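Caspase recruitment domain-containing protein 19 (Homo sapiens, PDB 4FH0) helps inhibit BCL10-induced NF-kappa-B activation, associating with BCL10 through the caspase recruitment domain that makes up this chain. Local coordinates at residues Pro16-His21 / Ser94-Arg99; Gly22-Gln27 / Gln90-Arg95; Gln42-Lys47 / Cys64-His69. The protein carries 2 engineered substitutions. One frame throughout, in Å; residues are numbered along the deposited sequence. Where two conformers were deposited one is given.

All three contacts lie within one helical CARD. Interactions 1 and 2 are neighbours, with centres about 8 Å apart, and share Ser94 and Arg95: helix 90-95 packs on the loop leading into helix 26-37, and the residues just after it on the end of helix 7-18. A hydrogen bond from Arg23 NH1 to Met17 O joins them, and both interactions touch the same two sulfate ions. Interaction 3 is about 18 Å from each, centre to centre, across the chain's centre, and joins the loop before helix 46-52 to helix 59-73. Its segments fall between the others in sequence and close a shorter internal loop; interactions 1 and 2 bring the two ends of the domain together.

Interaction 1: Pro16-His21 / Ser94-Arg99; sequences PMLTGH and SRLPSR. Engineered in segment 16-21: Met17 (natural residue Phe). With SO4 (sulfate ion), chain D; SO4 (sulfate ion), chain C.
Leu18, at the end of helix 7-18, meets Leu96, just beyond helix 90-95, where the two ends of the CARD helical bundle come together. The contact between the segments is apolar, with no hydrogen bond across it. The two leucine side chains cross at about a right angle, CD2 of Leu18 lying 4.0 Å from CD2 of Leu96. In Leu96 CG stands anti to the carbonyl carbon (chi1 -67°), which sends the isobutyl group inward; both leucines also rest on Leu85 of helix 75-88. Nearer the surface, the selenium of Met17, an engineered replacement of Phe, approaches the Pro97 ring at CD and CG, but this contact depends on one of two deposited conformers and is doubtful.

Polar contacts fix the tail locally. A type I turn from Leu96 to Arg99 is closed by Arg99 N bonding to Leu96 O at 3.2 Å, and Ser98 OG bonds Asp14 and Arg10 of helix 7-18. Arg99 grips a sulfate, probably from the crystallisation liquor, that Tyr7, Arg10 and His93 also bind. Arg99 NH1 reaches O4 of this ion at 3.1 Å and shares O1 with Arg99 NH2, which lies 3.0 Å from that oxygen.

Interaction 2: Gly22-Gln27 / Gln90-Arg95; sequences GRLSEQ and QPLHSR. With SO4 (sulfate ion), chain D; SO4 (sulfate ion), chain C.
Two bent arginine chains bring Arg23 and Arg95 to the same anion: Arg23 turns at its second torsion (chi2 -105°), carrying its CD across Leu92, and Arg95 bends at its third (chi3 70°), swinging its guanidinium toward Arg23. Both converge on a sulfate ion, probably from the crystallisation liquor. Arg23 donates from NE to O2 at 2.9 Å and from NH2 to O1 at 3.0 Å. Arg95 takes the same two oxygens with its own pair of donors, NH1 lying 3.1 Å from O2, while NH2 bonds O1 almost straight, at 171°. Arg23 NE and Arg95 NH1 are 4.2 Å apart, and the shared anion probably offsets their like charges.

The apolar part of the contact ties the loop entering helix 26-37 to helix 90-95 of the CARD bundle. Leu92 meets both residues of that loop: its CD1 touches Arg23 CD at 3.9 Å, while its CD2 packs 3.6 Å from Leu24 CG, the side chains crossing at about a right angle. Leu24 continues onto Leu63 and Leu85, so the contact runs into the domain interior. An alanine in place of Arg23 would take away the NE and NH2 donors and the CD contact, and would probably leave Arg95 to hold the sulfate alone, Leu92 CD1 less covered and Met17 O without the bond it receives from NH1. On another side of helix 90-95, His93 points its ring edge at the second sulfate, NE2 donating to O3 of that ion at 3.0 Å.

Interaction 3: Gln42-Lys47 / Cys64-His69; sequences QILTNK and CDLMSH. Engineered in segment 64-69: Met67 (natural residue Leu).
Leu44 and His69 mark the closest backbone approach, their CA atoms 9.5 Å apart; the chain at Leu44 is extended before Thr45 caps helix 46-52, whereas 64-69 is regular helix, so the contact is made by side chains and bridging water. His69 has CG anti to its backbone N (chi1 178°), which carries the imidazole out toward the loop, where Leu44 CD2 comes obliquely to within 3.8 Å of His69 NE2. The other methyl branch of Leu44 turns to Leu66, CD1 to CD1 at 4.2 Å, the two side chains crossing at about a right angle.

The contact joins helix 59-73 to the connection between helices 26-37 and 46-52 in the CARD bundle. Phe52 touches both leucines, and Ile33 and Leu36 of helix 26-37 pack against Leu44, making this a buried hydrophobic junction. Thr45 is the N-cap of helix 46-52, and Glu48 OE1 accepts from its N, in the manner of a capping box.

Two waters bridge Ile43 O and His69 NE2. Water 1 lies in the plane of the His69 ring, 3.0 Å from NE2 and 2.8 Å from Ile43 O. Water 2 links the same pair, standing 2.7 Å from Ile43 O.

Interaction 1: Pro16-His21 / Ser94-Arg99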
loop_
_atom_site.group_PDB
_atom_site.type_symbol
_atom_site.label_atom_id
_atom_site.label_comp_id
_atom_site.label_asym_id
_atom_site.label_seq_id
_atom_site.Cartn_x
_atom_site.Cartn_y
_atom_site.Cartn_z
ATOM N N PRO A 16 6.594 9.179 1.554
ATOM C CA PRO A 16 6.549 9.984 2.783
ATOM C C PRO A 16 5.147 10.503 3.134
ATOM O O PRO A 16 4.753 10.444 4.301
ATOM C CB PRO A 16 7.573 11.100 2.504
ATOM C CG PRO A 16 8.510 10.477 1.573
ATOM C CD PRO A 16 7.684 9.610 0.669
HETATM N N MSE A 17 4.364 10.931 2.155
HETATM C CA MSE A 17 3.001 11.358 2.448
HETATM C C MSE A 17 2.118 10.182 2.877
HETATM O O MSE A 17 1.389 10.281 3.855
HETATM C CB MSE A 17 2.398 12.089 1.254
HETATM C CG MSE A 17 2.868 13.530 1.179
HETATM SE SE MSE A 17 1.828 14.591 -0.071
HETATM C CE MSE A 17 0.112 14.497 0.845
ATOM N N LEU A 18 2.160 9.089 2.127
ATOM C CA LEU A 18 1.347 7.895 2.416
ATOM C C LEU A 18 1.562 7.362 3.817
ATOM O O LEU A 18 0.634 6.847 4.443
ATOM C CB LEU A 18 1.667 6.765 1.408
ATOM C CG LEU A 18 1.034 6.871 0.026
ATOM C CD1 LEU A 18 1.754 5.933 -0.922
ATOM C CD2 LEU A 18 -0.424 6.493 0.116
ATOM N N THR A 19 2.795 7.455 4.297
ATOM C CA THR A 19 3.174 6.870 5.587
ATOM C C THR A 19 3.076 7.881 6.729
ATOM O O THR A 19 3.316 7.549 7.876
ATOM C CB THR A 19 4.581 6.270 5.548
ATOM O OG1 THR A 19 5.543 7.282 5.222
ATOM C CG2 THR A 19 4.660 5.127 4.519
ATOM N N GLY A 20 2.704 9.119 6.432
ATOM C CA GLY A 20 2.533 10.096 7.495
ATOM C C GLY A 20 1.412 9.709 8.430
ATOM O O GLY A 20 0.377 9.216 7.992
ATOM N N HIS A 21 1.591 9.952 9.724
ATOM C CA HIS A 21 0.564 9.573 10.678
ATOM C C HIS A 21 -0.752 10.235 10.348
ATOM O O HIS A 21 -0.785 11.428 10.048
ATOM C CB HIS A 21 0.964 9.969 12.089
ATOM C CG HIS A 21 2.131 9.213 12.609
ATOM N ND1 HIS A 21 3.389 9.763 12.690
ATOM C CD2 HIS A 21 2.245 7.935 13.039
ATOM C CE1 HIS A 21 4.221 8.866 13.188
ATOM N NE2 HIS A 21 3.550 7.751 13.411
ATOM N N SER A 94 -6.678 10.644 -4.228
ATOM C CA SER A 94 -6.846 11.822 -5.056
ATOM C C SER A 94 -5.859 12.945 -4.694
ATOM O O SER A 94 -5.545 13.784 -5.518
ATOM C CB SER A 94 -8.293 12.322 -4.981
ATOM O OG SER A 94 -8.598 12.842 -3.705
ATOM N N ARG A 95 -5.333 12.940 -3.481
ATOM C CA ARG A 95 -4.487 14.029 -2.988
ATOM C C ARG A 95 -2.989 13.761 -3.147
ATOM O O ARG A 95 -2.174 14.617 -2.856
ATOM C CB ARG A 95 -4.762 14.261 -1.501
ATOM C CG ARG A 95 -6.129 14.812 -1.162
ATOM C CD ARG A 95 -6.343 14.786 0.341
ATOM N NE ARG A 95 -5.492 15.761 1.022
ATOM C CZ ARG A 95 -4.888 15.557 2.192
ATOM N NH1 ARG A 95 -5.019 14.402 2.835
ATOM N NH2 ARG A 95 -4.136 16.515 2.715
ATOM N N LEU A 96 -2.605 12.574 -3.590
ATOM C CA LEU A 96 -1.175 12.260 -3.649
ATOM C C LEU A 96 -0.398 13.152 -4.606
ATOM O O LEU A 96 -0.893 13.499 -5.654
ATOM C CB LEU A 96 -0.984 10.820 -4.057
ATOM C CG LEU A 96 -1.462 9.815 -3.030
ATOM C CD1 LEU A 96 -1.198 8.437 -3.573
ATOM C CD2 LEU A 96 -0.771 10.054 -1.690
ATOM N N PRO A 97 0.854 13.487 -4.252
ATOM C CA PRO A 97 1.560 14.478 -5.062
ATOM C C PRO A 97 1.977 13.968 -6.452
ATOM O O PRO A 97 2.188 14.782 -7.346
ATOM C CB PRO A 97 2.781 14.827 -4.203
ATOM C CG PRO A 97 3.020 13.658 -3.375
ATOM C CD PRO A 97 1.662 13.036 -3.111
ATOM N N SER A 98 2.085 12.654 -6.632
ATOM C CA SER A 98 2.551 12.106 -7.900
ATOM C C SER A 98 1.438 12.204 -8.938
ATOM O O SER A 98 1.667 11.944 -10.112
ATOM C CB SER A 98 2.987 10.647 -7.741
ATOM O OG SER A 98 1.853 9.831 -7.545
ATOM N N ARG A 99 0.243 12.550 -8.451
ATOM C CA ARG A 99 -0.955 12.825 -9.242
ATOM C C ARG A 99 -0.724 14.089 -10.059
ATOM O O ARG A 99 -0.994 14.126 -11.256
ATOM C CB ARG A 99 -2.125 12.997 -8.245
ATOM C CG ARG A 99 -3.499 13.405 -8.760
ATOM C CD ARG A 99 -4.452 12.219 -8.961
ATOM N NE ARG A 99 -4.284 11.121 -8.007
ATOM C CZ ARG A 99 -4.139 9.856 -8.373
ATOM N NH1 ARG A 99 -4.168 9.524 -9.665
ATOM N NH2 ARG A 99 -3.962 8.919 -7.462
HETATM S S SO4 D . -3.721 15.641 6.239
HETATM O O1 SO4 D . -2.798 16.385 5.395
HETATM O O2 SO4 D . -3.854 14.250 5.753
HETATM O O3 SO4 D . -3.118 15.553 7.570
HETATM O O4 SO4 D . -5.022 16.291 6.332
HETATM S S SO4 C . -4.008 5.886 -10.280
HETATM O O1 SO4 C . -3.242 6.606 -9.258
HETATM O O2 SO4 C . -3.142 5.591 -11.417
HETATM O O3 SO4 C . -4.596 4.672 -9.726
HETATM O O4 SO4 C . -5.118 6.743 -10.739
#

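Interaction 2: Gly22-Gln27 / Gln90-Arg95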
loop_
_atom_site.group_PDB
_atom_site.type_symbol
_atom_site.label_atom_id
_atom_site.label_comp_id
_atom_site.label_asym_id
_atom_site.label_seq_id
_atom_site.Cartn_x
_atom_site.Cartn_y
_atom_site.Cartn_z
ATOM N N GLY A 22 -1.828 9.449 10.401
ATOM C CA GLY A 22 -3.167 9.933 10.128
ATOM C C GLY A 22 -3.610 9.771 8.679
ATOM O O GLY A 22 -4.786 9.866 8.368
ATOM N N ARG A 23 -2.700 9.487 7.774
ATOM C CA ARG A 23 -3.092 9.440 6.367
ATOM C C ARG A 23 -3.909 8.194 6.024
ATOM O O ARG A 23 -4.914 8.295 5.317
ATOM C CB ARG A 23 -1.862 9.619 5.507
ATOM C CG ARG A 23 -1.270 11.085 5.691
ATOM C CD ARG A 23 -1.599 11.839 4.517
ATOM N NE ARG A 23 -1.363 13.271 4.637
ATOM C CZ ARG A 23 -0.179 13.872 4.698
ATOM N NH1 ARG A 23 0.957 13.187 4.777
ATOM N NH2 ARG A 23 -0.150 15.193 4.700
ATOM N N LEU A 24 -3.487 7.045 6.538
ATOM C CA LEU A 24 -4.211 5.808 6.354
ATOM C C LEU A 24 -4.544 5.235 7.723
ATOM O O LEU A 24 -3.713 5.215 8.637
ATOM C CB LEU A 24 -3.383 4.806 5.555
ATOM C CG LEU A 24 -3.298 5.087 4.063
ATOM C CD1 LEU A 24 -2.193 4.266 3.440
ATOM C CD2 LEU A 24 -4.634 4.777 3.408
ATOM N N SER A 25 -5.775 4.774 7.864
ATOM C CA SER A 25 -6.193 4.085 9.074
ATOM C C SER A 25 -5.919 2.596 8.993
ATOM O O SER A 25 -5.721 2.046 7.910
ATOM C CB SER A 25 -7.675 4.280 9.313
ATOM O OG SER A 25 -8.409 3.569 8.343
ATOM N N GLU A 26 -5.987 1.932 10.143
ATOM C CA GLU A 26 -5.817 0.495 10.171
ATOM C C GLU A 26 -6.842 -0.184 9.264
ATOM O O GLU A 26 -6.501 -1.104 8.526
ATOM C CB GLU A 26 -5.924 -0.035 11.598
ATOM C CG GLU A 26 -5.715 -1.534 11.721
ATOM C CD GLU A 26 -4.269 -1.929 11.553
ATOM O OE1 GLU A 26 -3.419 -1.313 12.215
ATOM O OE2 GLU A 26 -3.969 -2.847 10.751
ATOM N N GLN A 27 -8.100 0.250 9.336
ATOM C CA GLN A 27 -9.117 -0.381 8.497
ATOM C C GLN A 27 -8.808 -0.196 7.028
ATOM O O GLN A 27 -8.998 -1.119 6.255
ATOM C CB GLN A 27 -10.516 0.142 8.821
ATOM C CG GLN A 27 -11.009 -0.254 10.201
ATOM C CD GLN A 27 -11.351 -1.752 10.325
ATOM O OE1 GLN A 27 -11.281 -2.500 9.360
ATOM N NE2 GLN A 27 -11.745 -2.176 11.526
ATOM N N GLN A 90 -10.035 6.518 -1.289
ATOM C CA GLN A 90 -10.126 7.439 -2.409
ATOM C C GLN A 90 -9.709 8.884 -2.109
ATOM O O GLN A 90 -9.014 9.487 -2.913
ATOM C CB GLN A 90 -11.514 7.375 -3.049
ATOM C CG GLN A 90 -11.559 8.052 -4.408
ATOM C CD GLN A 90 -11.831 9.532 -4.328
ATOM O OE1 GLN A 90 -12.521 10.012 -3.422
ATOM N NE2 GLN A 90 -11.262 10.279 -5.273
ATOM N N PRO A 91 -10.128 9.440 -0.967
ATOM C CA PRO A 91 -9.706 10.814 -0.691
ATOM C C PRO A 91 -8.188 10.970 -0.684
ATOM O O PRO A 91 -7.632 11.902 -1.264
ATOM C CB PRO A 91 -10.317 11.080 0.680
ATOM C CG PRO A 91 -11.533 10.234 0.679
ATOM C CD PRO A 91 -11.125 8.971 0.005
ATOM N N LEU A 92 -7.501 10.047 -0.044
ATOM C CA LEU A 92 -6.044 10.100 -0.015
ATOM C C LEU A 92 -5.454 9.911 -1.418
ATOM O O LEU A 92 -4.551 10.640 -1.844
ATOM C CB LEU A 92 -5.474 9.089 0.987
ATOM C CG LEU A 92 -3.951 9.071 1.024
ATOM C CD1 LEU A 92 -3.361 10.421 1.392
ATOM C CD2 LEU A 92 -3.509 8.004 2.022
ATOM N N HIS A 93 -5.989 8.929 -2.128
ATOM C CA HIS A 93 -5.569 8.625 -3.488
ATOM C C HIS A 93 -5.610 9.869 -4.355
ATOM O O HIS A 93 -4.677 10.150 -5.099
ATOM C CB HIS A 93 -6.464 7.527 -4.051
ATOM C CG HIS A 93 -6.130 7.120 -5.452
ATOM N ND1 HIS A 93 -6.653 7.755 -6.560
ATOM C CD2 HIS A 93 -5.355 6.112 -5.920
ATOM C CE1 HIS A 93 -6.194 7.165 -7.653
ATOM N NE2 HIS A 93 -5.424 6.151 -7.292
ATOM N N SER A 94 -6.678 10.644 -4.228
ATOM C CA SER A 94 -6.846 11.822 -5.056
ATOM C C SER A 94 -5.859 12.945 -4.694
ATOM O O SER A 94 -5.545 13.784 -5.518
ATOM C CB SER A 94 -8.293 12.322 -4.981
ATOM O OG SER A 94 -8.598 12.842 -3.705
ATOM N N ARG A 95 -5.333 12.940 -3.481
ATOM C CA ARG A 95 -4.487 14.029 -2.988
ATOM C C ARG A 95 -2.989 13.761 -3.147
ATOM O O ARG A 95 -2.174 14.617 -2.856
ATOM C CB ARG A 95 -4.762 14.261 -1.501
ATOM C CG ARG A 95 -6.129 14.812 -1.162
ATOM C CD ARG A 95 -6.343 14.786 0.341
ATOM N NE ARG A 95 -5.492 15.761 1.022
ATOM C CZ ARG A 95 -4.888 15.557 2.192
ATOM N NH1 ARG A 95 -5.019 14.402 2.835
ATOM N NH2 ARG A 95 -4.136 16.515 2.715
HETATM S S SO4 D . -3.721 15.641 6.239
HETATM O O1 SO4 D . -2.798 16.385 5.395
HETATM O O2 SO4 D . -3.854 14.250 5.753
HETATM O O3 SO4 D . -3.118 15.553 7.570
HETATM O O4 SO4 D . -5.022 16.291 6.332
HETATM S S SO4 C . -4.008 5.886 -10.280
HETATM O O1 SO4 C . -3.242 6.606 -9.258
HETATM O O2 SO4 C . -3.142 5.591 -11.417
HETATM O O3 SO4 C . -4.596 4.672 -9.726
HETATM O O4 SO4 C . -5.118 6.743 -10.739
#

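Interaction 3: Gln42-Lys47 / Cys64-His69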
loop_
_atom_site.group_PDB
_atom_site.type_symbol
_atom_site.label_atom_id
_atom_site.label_comp_id
_atom_site.label_asym_id
_atom_site.label_seq_id
_atom_site.Cartn_x
_atom_site.Cartn_y
_atom_site.Cartn_z
ATOM N N GLN A 42 -2.023 -11.814 -7.576
ATOM C CA GLN A 42 -1.814 -11.828 -6.142
ATOM C C GLN A 42 -0.473 -11.186 -5.825
ATOM O O GLN A 42 0.592 -11.710 -6.158
ATOM C CB GLN A 42 -1.838 -13.252 -5.618
ATOM C CG GLN A 42 -1.665 -13.328 -4.124
ATOM C CD GLN A 42 -1.771 -14.742 -3.591
ATOM O OE1 GLN A 42 -1.080 -15.655 -4.054
ATOM N NE2 GLN A 42 -2.641 -14.936 -2.622
ATOM N N ILE A 43 -0.536 -10.010 -5.222
ATOM C CA ILE A 43 0.658 -9.250 -4.900
ATOM C C ILE A 43 1.252 -9.691 -3.568
ATOM O O ILE A 43 2.482 -9.718 -3.403
ATOM C CB ILE A 43 0.316 -7.767 -4.881
ATOM C CG1 ILE A 43 -0.254 -7.350 -6.250
ATOM C CG2 ILE A 43 1.516 -6.924 -4.491
ATOM C CD1 ILE A 43 0.562 -7.773 -7.428
ATOM N N LEU A 44 0.386 -10.058 -2.624
ATOM C CA LEU A 44 0.801 -10.505 -1.296
ATOM C C LEU A 44 0.305 -11.901 -1.009
ATOM O O LEU A 44 -0.886 -12.186 -1.149
ATOM C CB LEU A 44 0.262 -9.566 -0.225
ATOM C CG LEU A 44 0.698 -8.102 -0.286
ATOM C CD1 LEU A 44 -0.016 -7.317 0.827
ATOM C CD2 LEU A 44 2.206 -7.963 -0.177
ATOM N N THR A 45 1.221 -12.769 -0.596
ATOM C CA THR A 45 0.836 -14.099 -0.172
ATOM C C THR A 45 0.046 -14.020 1.134
ATOM O O THR A 45 0.021 -12.979 1.783
ATOM C CB THR A 45 2.078 -14.963 0.088
ATOM O OG1 THR A 45 2.800 -14.416 1.192
ATOM C CG2 THR A 45 2.968 -15.019 -1.141
ATOM N N ASN A 46 -0.581 -15.118 1.538
ATOM C CA ASN A 46 -1.284 -15.131 2.808
ATOM C C ASN A 46 -0.358 -14.803 3.975
ATOM O O ASN A 46 -0.728 -14.046 4.854
ATOM C CB ASN A 46 -1.944 -16.491 3.053
ATOM C CG ASN A 46 -3.168 -16.709 2.196
ATOM O OD1 ASN A 46 -3.505 -15.898 1.328
ATOM N ND2 ASN A 46 -3.839 -17.818 2.429
ATOM N N LYS A 47 0.851 -15.360 3.980
ATOM C CA LYS A 47 1.773 -15.062 5.076
ATOM C C LYS A 47 2.189 -13.590 5.083
ATOM O O LYS A 47 2.275 -12.969 6.139
ATOM C CB LYS A 47 2.999 -15.985 5.055
ATOM N N CYS A 64 5.497 1.320 6.024
ATOM C CA CYS A 64 6.792 1.572 5.425
ATOM C C CYS A 64 7.365 0.275 4.865
ATOM O O CYS A 64 7.983 0.274 3.802
ATOM C CB CYS A 64 7.752 2.169 6.448
ATOM S SG CYS A 64 7.384 3.880 6.943
ATOM N N ASP A 65 7.183 -0.827 5.585
ATOM C CA ASP A 65 7.676 -2.113 5.098
ATOM C C ASP A 65 6.902 -2.553 3.855
ATOM O O ASP A 65 7.476 -3.108 2.937
ATOM C CB ASP A 65 7.614 -3.187 6.192
ATOM C CG ASP A 65 8.637 -2.974 7.272
ATOM O OD1 ASP A 65 9.552 -2.147 7.091
ATOM O OD2 ASP A 65 8.507 -3.648 8.313
ATOM N N LEU A 66 5.604 -2.276 3.812
ATOM C CA LEU A 66 4.812 -2.585 2.621
ATOM C C LEU A 66 5.319 -1.770 1.437
ATOM O O LEU A 66 5.466 -2.293 0.330
ATOM C CB LEU A 66 3.327 -2.323 2.879
ATOM C CG LEU A 66 2.428 -2.579 1.664
ATOM C CD1 LEU A 66 2.488 -3.996 1.179
ATOM C CD2 LEU A 66 0.986 -2.190 2.002
HETATM N N MSE A 67 5.584 -0.486 1.656
HETATM C CA MSE A 67 6.097 0.330 0.566
HETATM C C MSE A 67 7.414 -0.205 0.040
HETATM O O MSE A 67 7.609 -0.263 -1.165
HETATM C CB MSE A 67 6.288 1.782 0.994
HETATM C CG MSE A 67 5.031 2.463 1.478
HETATM SE SE MSE A 67 3.582 2.486 0.147
HETATM C CE MSE A 67 2.445 1.153 0.966
ATOM N N SER A 68 8.312 -0.609 0.939
ATOM C CA SER A 68 9.583 -1.166 0.511
ATOM C C SER A 68 9.374 -2.439 -0.284
ATOM O O SER A 68 10.049 -2.677 -1.276
ATOM C CB SER A 68 10.469 -1.451 1.712
ATOM O OG SER A 68 10.790 -0.258 2.392
ATOM N N HIS A 69 8.466 -3.282 0.182
ATOM C CA HIS A 69 8.152 -4.518 -0.502
ATOM C C HIS A 69 7.658 -4.272 -1.927
ATOM O O HIS A 69 8.122 -4.915 -2.867
ATOM C CB HIS A 69 7.111 -5.268 0.321
ATOM C CG HIS A 69 6.650 -6.544 -0.303
ATOM N ND1 HIS A 69 7.032 -7.775 0.174
ATOM C CD2 HIS A 69 5.826 -6.783 -1.348
ATOM C CE1 HIS A 69 6.471 -8.719 -0.560
ATOM N NE2 HIS A 69 5.748 -8.146 -1.500
HETATM O O HOH W 1 4.932 -10.810 -2.551
HETATM O O HOH W 2 4.774 -8.618 -4.330
#